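Local coordinates for deoxyhypusine hydroxylase (Homo sapiens, PDB 4D50), which catalyses the iron-dependent hydroxylation of deoxyhypusine on the translation factor eIF5A, the second and last step in making hypusine, at residues A[203-216]-A[236-250]. Residues are numbered along the deposited sequence; the frame is centred on the assembly and turned at random. Where two conformers were deposited one is given.
Sequences LHCGSALFRHEVGY and RCTENPMVRHECAEA. With FE (Fe (III) ion), chain D; FE (Fe (III) ion), chain C; GAI (guanidine), chain H; PER (peroxide ion), chain E.
Arg211 and Glu239 meet because both chains bend: Arg211 folds at chi3 (-53°), and Glu239, its CG anti to the backbone N, turns at chi2 (56°) to face it. Arg211 NH2 then reaches the syn lone pair of Glu239 OE1 at 2.7 Å, in the guanidinium plane, while NE makes a weak second bond to OE2. Asn240 N grips the same OE1 from its anti side, and a water donates to Glu239 OE2 and Leu203 O and accepts from Arg236 NH2. With an alanine at Glu239, the guanidinium of Arg211 would probably lose its carboxylate mate, and Asn240 N and the water an acceptor. Beyond the salt bridge, the nearly parallel axes of helix segments 208-216 and 241-250 approach to 8.0 Å, with Val243 CG2 against Ala208 O and Arg211 CB. Met242 SD sits over one face of the His212 ring. His212 ND1 donates in the ring plane to Leu209 O (2.7 Å), which, together with the NE2-iron bond, holds the ring's rotation; His94 and Glu95 bind that iron too. Glu246 OE1 and His245 NE2, with His61, hold the other. Peroxide bridges both, so this helix packing probably bears on the iron spacing in the peroxo-diiron(III) intermediate.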
loop_
_atom_site.group_PDB
_atom_site.type_symbol
_atom_site.label_atom_id
_atom_site.label_comp_id
_atom_site.label_asym_id
_atom_site.label_seq_id
_atom_site.Cartn_x
_atom_site.Cartn_y
_atom_site.Cartn_z
ATOM N N LEU A 203 -2.767 -6.025 -14.960
ATOM C CA LEU A 203 -2.798 -4.608 -15.191
ATOM C C LEU A 203 -3.776 -4.223 -16.321
ATOM O O LEU A 203 -4.030 -3.057 -16.517
ATOM C CB LEU A 203 -1.414 -4.032 -15.523
ATOM C CG LEU A 203 -0.440 -4.160 -14.376
ATOM C CD1 LEU A 203 0.974 -3.942 -14.846
ATOM C CD2 LEU A 203 -0.858 -3.245 -13.302
ATOM N N HIS A 204 -4.373 -5.222 -16.918
ATOM C CA HIS A 204 -5.348 -5.035 -18.038
ATOM C C HIS A 204 -6.771 -5.476 -17.638
ATOM O O HIS A 204 -7.684 -5.491 -18.459
ATOM C CB HIS A 204 -4.841 -5.781 -19.258
ATOM C CG HIS A 204 -3.557 -5.229 -19.753
ATOM N ND1 HIS A 204 -2.337 -5.795 -19.472
ATOM C CD2 HIS A 204 -3.302 -4.068 -20.383
ATOM C CE1 HIS A 204 -1.374 -5.023 -19.964
ATOM N NE2 HIS A 204 -1.933 -3.967 -20.502
ATOM N N CYS A 205 -7.025 -5.760 -16.374
ATOM C CA CYS A 205 -8.372 -6.192 -16.018
ATOM C C CYS A 205 -8.766 -5.695 -14.655
ATOM O O CYS A 205 -8.100 -4.822 -14.066
ATOM C CB CYS A 205 -8.532 -7.703 -16.186
ATOM S SG CYS A 205 -7.540 -8.705 -15.076
ATOM N N GLY A 206 -9.889 -6.193 -14.163
ATOM C CA GLY A 206 -10.476 -5.758 -12.888
ATOM C C GLY A 206 -10.707 -4.278 -12.687
ATOM O O GLY A 206 -10.608 -3.477 -13.581
ATOM N N SER A 207 -11.026 -3.949 -11.458
ATOM C CA SER A 207 -11.236 -2.591 -11.035
ATOM C C SER A 207 -9.894 -1.898 -10.867
ATOM O O SER A 207 -8.840 -2.531 -10.847
ATOM C CB SER A 207 -11.960 -2.624 -9.678
ATOM O OG SER A 207 -11.149 -3.190 -8.651
ATOM N N ALA A 208 -9.961 -0.578 -10.646
ATOM C CA ALA A 208 -8.771 0.199 -10.340
ATOM C C ALA A 208 -8.101 -0.287 -9.048
ATOM O O ALA A 208 -6.889 -0.434 -9.002
ATOM C CB ALA A 208 -9.133 1.687 -10.224
ATOM N N LEU A 209 -8.872 -0.630 -8.004
ATOM C CA LEU A 209 -8.270 -1.190 -6.767
ATOM C C LEU A 209 -7.438 -2.418 -7.085
ATOM O O LEU A 209 -6.250 -2.505 -6.697
ATOM C CB LEU A 209 -9.345 -1.557 -5.751
ATOM C CG LEU A 209 -8.822 -1.685 -4.334
ATOM C CD1 LEU A 209 -8.464 -0.358 -3.725
ATOM C CD2 LEU A 209 -9.817 -2.411 -3.461
ATOM N N PHE A 210 -8.044 -3.369 -7.818
ATOM C CA PHE A 210 -7.352 -4.580 -8.257
ATOM C C PHE A 210 -6.058 -4.310 -8.996
ATOM O O PHE A 210 -5.001 -4.892 -8.630
ATOM C CB PHE A 210 -8.287 -5.402 -9.164
ATOM C CG PHE A 210 -7.666 -6.668 -9.768
ATOM C CD1 PHE A 210 -6.975 -6.608 -10.982
ATOM C CD2 PHE A 210 -7.786 -7.896 -9.158
ATOM C CE1 PHE A 210 -6.486 -7.735 -11.577
ATOM C CE2 PHE A 210 -7.164 -9.037 -9.714
ATOM C CZ PHE A 210 -6.549 -8.945 -10.923
ATOM N N ARG A 211 -6.095 -3.423 -9.980
ATOM C CA ARG A 211 -4.885 -3.102 -10.768
ATOM C C ARG A 211 -3.803 -2.491 -9.887
ATOM O O ARG A 211 -2.605 -2.730 -10.052
ATOM C CB ARG A 211 -5.216 -2.131 -11.900
ATOM C CG ARG A 211 -5.978 -2.867 -12.988
ATOM C CD ARG A 211 -6.055 -2.096 -14.302
ATOM N NE ARG A 211 -6.557 -0.769 -14.168
ATOM C CZ ARG A 211 -7.867 -0.426 -14.154
ATOM N NH1 ARG A 211 -8.819 -1.376 -14.170
ATOM N NH2 ARG A 211 -8.223 0.884 -14.097
ATOM N N HIS A 212 -4.204 -1.642 -8.987
ATOM C CA HIS A 212 -3.234 -1.012 -8.122
ATOM C C HIS A 212 -2.537 -2.032 -7.263
ATOM O O HIS A 212 -1.350 -1.936 -7.024
ATOM C CB HIS A 212 -3.898 0.180 -7.369
ATOM C CG HIS A 212 -3.962 0.117 -5.879
ATOM N ND1 HIS A 212 -4.853 -0.692 -5.218
ATOM C CD2 HIS A 212 -3.390 0.886 -4.919
ATOM C CE1 HIS A 212 -4.688 -0.552 -3.927
ATOM N NE2 HIS A 212 -3.852 0.434 -3.716
ATOM N N GLU A 213 -3.312 -2.976 -6.732
ATOM C CA GLU A 213 -2.737 -4.039 -5.963
ATOM C C GLU A 213 -1.739 -4.838 -6.756
ATOM O O GLU A 213 -0.690 -5.239 -6.211
ATOM C CB GLU A 213 -3.846 -4.924 -5.366
ATOM C CG GLU A 213 -3.339 -5.738 -4.220
ATOM C CD GLU A 213 -3.009 -4.930 -2.963
ATOM O OE1 GLU A 213 -3.751 -3.983 -2.626
ATOM O OE2 GLU A 213 -1.994 -5.293 -2.316
ATOM N N VAL A 214 -2.081 -5.153 -8.004
ATOM C CA VAL A 214 -1.131 -5.833 -8.909
ATOM C C VAL A 214 0.180 -5.087 -8.982
ATOM O O VAL A 214 1.284 -5.672 -8.844
ATOM C CB VAL A 214 -1.774 -6.006 -10.301
ATOM C CG1 VAL A 214 -0.770 -6.546 -11.335
ATOM C CG2 VAL A 214 -2.909 -7.023 -10.198
ATOM N N GLY A 215 0.062 -3.766 -9.098
ATOM C CA GLY A 215 1.231 -2.832 -9.150
ATOM C C GLY A 215 2.068 -2.995 -7.859
ATOM O O GLY A 215 3.269 -3.129 -7.885
ATOM N N TYR A 216 1.405 -2.952 -6.707
ATOM C CA TYR A 216 2.093 -3.088 -5.431
ATOM C C TYR A 216 2.843 -4.436 -5.340
ATOM O O TYR A 216 4.039 -4.479 -5.003
ATOM C CB TYR A 216 1.055 -2.909 -4.293
ATOM C CG TYR A 216 1.512 -3.255 -2.885
ATOM C CD1 TYR A 216 1.353 -4.557 -2.358
ATOM C CD2 TYR A 216 2.064 -2.267 -2.034
ATOM C CE1 TYR A 216 1.771 -4.876 -1.039
ATOM C CE2 TYR A 216 2.446 -2.588 -0.738
ATOM C CZ TYR A 216 2.325 -3.891 -0.262
ATOM O OH TYR A 216 2.675 -4.182 1.082
ATOM N N ARG A 236 0.383 5.332 -19.425
ATOM C CA ARG A 236 -1.018 5.435 -19.943
ATOM C C ARG A 236 -1.765 6.545 -19.226
ATOM O O ARG A 236 -2.194 6.393 -18.084
ATOM C CB ARG A 236 -1.787 4.095 -19.899
ATOM C CG ARG A 236 -1.417 3.120 -21.004
ATOM C CD ARG A 236 -2.394 1.970 -21.256
ATOM N NE ARG A 236 -2.305 1.044 -20.128
ATOM C CZ ARG A 236 -1.390 0.087 -19.975
ATOM N NH1 ARG A 236 -0.467 -0.128 -20.898
ATOM N NH2 ARG A 236 -1.439 -0.688 -18.874
ATOM N N CYS A 237 -1.877 7.696 -19.875
ATOM C CA CYS A 237 -2.572 8.875 -19.282
ATOM C C CYS A 237 -4.038 8.592 -18.981
ATOM O O CYS A 237 -4.590 9.279 -18.158
ATOM C CB CYS A 237 -2.496 10.151 -20.189
ATOM S SG CYS A 237 -3.435 10.069 -21.798
ATOM N N THR A 238 -4.668 7.611 -19.633
ATOM C CA THR A 238 -6.034 7.219 -19.354
ATOM C C THR A 238 -6.179 6.356 -18.079
ATOM O O THR A 238 -7.283 6.220 -17.499
ATOM C CB THR A 238 -6.670 6.413 -20.504
ATOM O OG1 THR A 238 -5.806 5.326 -20.927
ATOM C CG2 THR A 238 -6.918 7.298 -21.774
ATOM N N GLU A 239 -5.070 5.777 -17.639
ATOM C CA GLU A 239 -5.100 4.943 -16.443
ATOM C C GLU A 239 -5.392 5.752 -15.177
ATOM O O GLU A 239 -5.022 6.899 -15.033
ATOM C CB GLU A 239 -3.794 4.112 -16.319
ATOM C CG GLU A 239 -3.801 3.105 -15.146
ATOM C CD GLU A 239 -4.968 2.094 -15.122
ATOM O OE1 GLU A 239 -6.024 2.376 -14.500
ATOM O OE2 GLU A 239 -4.829 0.965 -15.683
ATOM N N ASN A 240 -6.078 5.113 -14.233
ATOM C CA ASN A 240 -6.383 5.746 -12.962
ATOM C C ASN A 240 -5.104 6.198 -12.222
ATOM O O ASN A 240 -4.126 5.463 -12.218
ATOM C CB ASN A 240 -7.161 4.700 -12.169
ATOM C CG ASN A 240 -7.566 5.196 -10.845
ATOM O OD1 ASN A 240 -6.751 5.381 -9.982
ATOM N ND2 ASN A 240 -8.826 5.462 -10.676
ATOM N N PRO A 241 -5.058 7.446 -11.704
ATOM C CA PRO A 241 -3.873 7.972 -11.079
ATOM C C PRO A 241 -3.374 7.123 -9.896
ATOM O O PRO A 241 -2.145 6.970 -9.697
ATOM C CB PRO A 241 -4.276 9.368 -10.583
ATOM C CG PRO A 241 -5.615 9.618 -11.147
ATOM C CD PRO A 241 -6.087 8.473 -11.948
ATOM N N MET A 242 -4.278 6.485 -9.178
ATOM C CA MET A 242 -3.895 5.586 -8.084
ATOM C C MET A 242 -3.119 4.362 -8.616
ATOM O O MET A 242 -2.177 3.902 -7.979
ATOM C CB MET A 242 -5.166 5.146 -7.333
ATOM C CG MET A 242 -4.967 4.116 -6.266
ATOM S SD MET A 242 -6.518 3.678 -5.468
ATOM C CE MET A 242 -7.065 2.542 -6.735
ATOM N N VAL A 243 -3.521 3.840 -9.773
ATOM C CA VAL A 243 -2.815 2.729 -10.423
ATOM C C VAL A 243 -1.447 3.202 -10.997
ATOM O O VAL A 243 -0.391 2.535 -10.811
ATOM C CB VAL A 243 -3.590 2.148 -11.620
ATOM C CG1 VAL A 243 -2.798 1.070 -12.299
ATOM C CG2 VAL A 243 -4.974 1.580 -11.124
ATOM N N ARG A 244 -1.484 4.351 -11.629
ATOM C CA ARG A 244 -0.232 4.847 -12.183
ATOM C C ARG A 244 0.792 5.153 -11.087
ATOM O O ARG A 244 1.972 4.820 -11.211
ATOM C CB ARG A 244 -0.442 6.051 -13.064
ATOM C CG ARG A 244 -1.378 5.853 -14.278
ATOM C CD ARG A 244 -1.696 7.198 -14.947
ATOM N NE ARG A 244 -0.448 7.688 -15.478
ATOM C CZ ARG A 244 -0.090 8.960 -15.578
ATOM N NH1 ARG A 244 -0.863 9.939 -15.132
ATOM N NH2 ARG A 244 1.114 9.183 -16.004
ATOM N N HIS A 245 0.329 5.725 -9.992
ATOM C CA HIS A 245 1.220 5.917 -8.795
ATOM C C HIS A 245 1.818 4.617 -8.260
ATOM O O HIS A 245 3.027 4.559 -7.953
ATOM C CB HIS A 245 0.513 6.682 -7.679
ATOM C CG HIS A 245 0.607 6.013 -6.364
ATOM N ND1 HIS A 245 1.743 6.101 -5.589
ATOM C CD2 HIS A 245 -0.301 5.317 -5.641
ATOM C CE1 HIS A 245 1.565 5.393 -4.493
ATOM N NE2 HIS A 245 0.311 4.982 -4.456
ATOM N N GLU A 246 1.011 3.537 -8.175
ATOM C CA GLU A 246 1.500 2.308 -7.636
ATOM C C GLU A 246 2.560 1.682 -8.553
ATOM O O GLU A 246 3.558 1.142 -8.061
ATOM C CB GLU A 246 0.301 1.354 -7.375
ATOM C CG GLU A 246 0.489 0.471 -6.171
ATOM C CD GLU A 246 0.621 1.241 -4.893
ATOM O OE1 GLU A 246 -0.264 2.015 -4.537
ATOM O OE2 GLU A 246 1.678 1.064 -4.258
ATOM N N CYS A 247 2.331 1.821 -9.849
ATOM C CA CYS A 247 3.257 1.381 -10.911
ATOM C C CYS A 247 4.574 2.162 -10.827
ATOM O O CYS A 247 5.640 1.587 -10.875
ATOM C CB CYS A 247 2.600 1.450 -12.274
ATOM S SG CYS A 247 1.380 0.144 -12.490
ATOM N N ALA A 248 4.481 3.466 -10.553
ATOM C CA ALA A 248 5.652 4.278 -10.407
ATOM C C ALA A 248 6.467 3.829 -9.160
ATOM O O ALA A 248 7.715 3.712 -9.190
ATOM C CB ALA A 248 5.245 5.723 -10.272
ATOM N N GLU A 249 5.771 3.606 -8.040
ATOM C CA GLU A 249 6.415 3.100 -6.839
ATOM C C GLU A 249 7.101 1.790 -7.100
ATOM O O GLU A 249 8.207 1.598 -6.620
ATOM C CB GLU A 249 5.415 2.899 -5.699
ATOM C CG GLU A 249 5.106 4.109 -4.859
ATOM C CD GLU A 249 4.857 3.777 -3.361
ATOM O OE1 GLU A 249 5.113 2.670 -2.820
ATOM O OE2 GLU A 249 4.388 4.686 -2.695
ATOM N N ALA A 250 6.428 0.862 -7.818
ATOM C CA ALA A 250 7.049 -0.428 -8.165
ATOM C C ALA A 250 8.336 -0.283 -8.966
ATOM O O ALA A 250 9.366 -0.916 -8.680
ATOM C CB ALA A 250 6.032 -1.316 -8.871
HETATM FE FE FE D . -0.589 3.503 -3.094
HETATM FE FE FE C . -3.491 1.512 -1.754
HETATM C C GAI H . -9.106 7.510 -14.963
HETATM N N1 GAI H . -9.402 8.212 -13.971
HETATM N N2 GAI H . -9.531 6.247 -14.974
HETATM N N3 GAI H . -8.363 7.993 -15.969
HETATM O O1 PER E . -3.346 3.463 -2.819
HETATM O O2 PER E . -2.512 3.957 -4.019
HETATM O O HOH W 1 -2.801 -0.800 -16.537
HETATM O O HOH W 2 1.341 2.925 -2.317
HETATM O O HOH W 3 -1.354 1.646 -1.815
HETATM O O HOH W 4 -3.159 -0.444 -0.855
#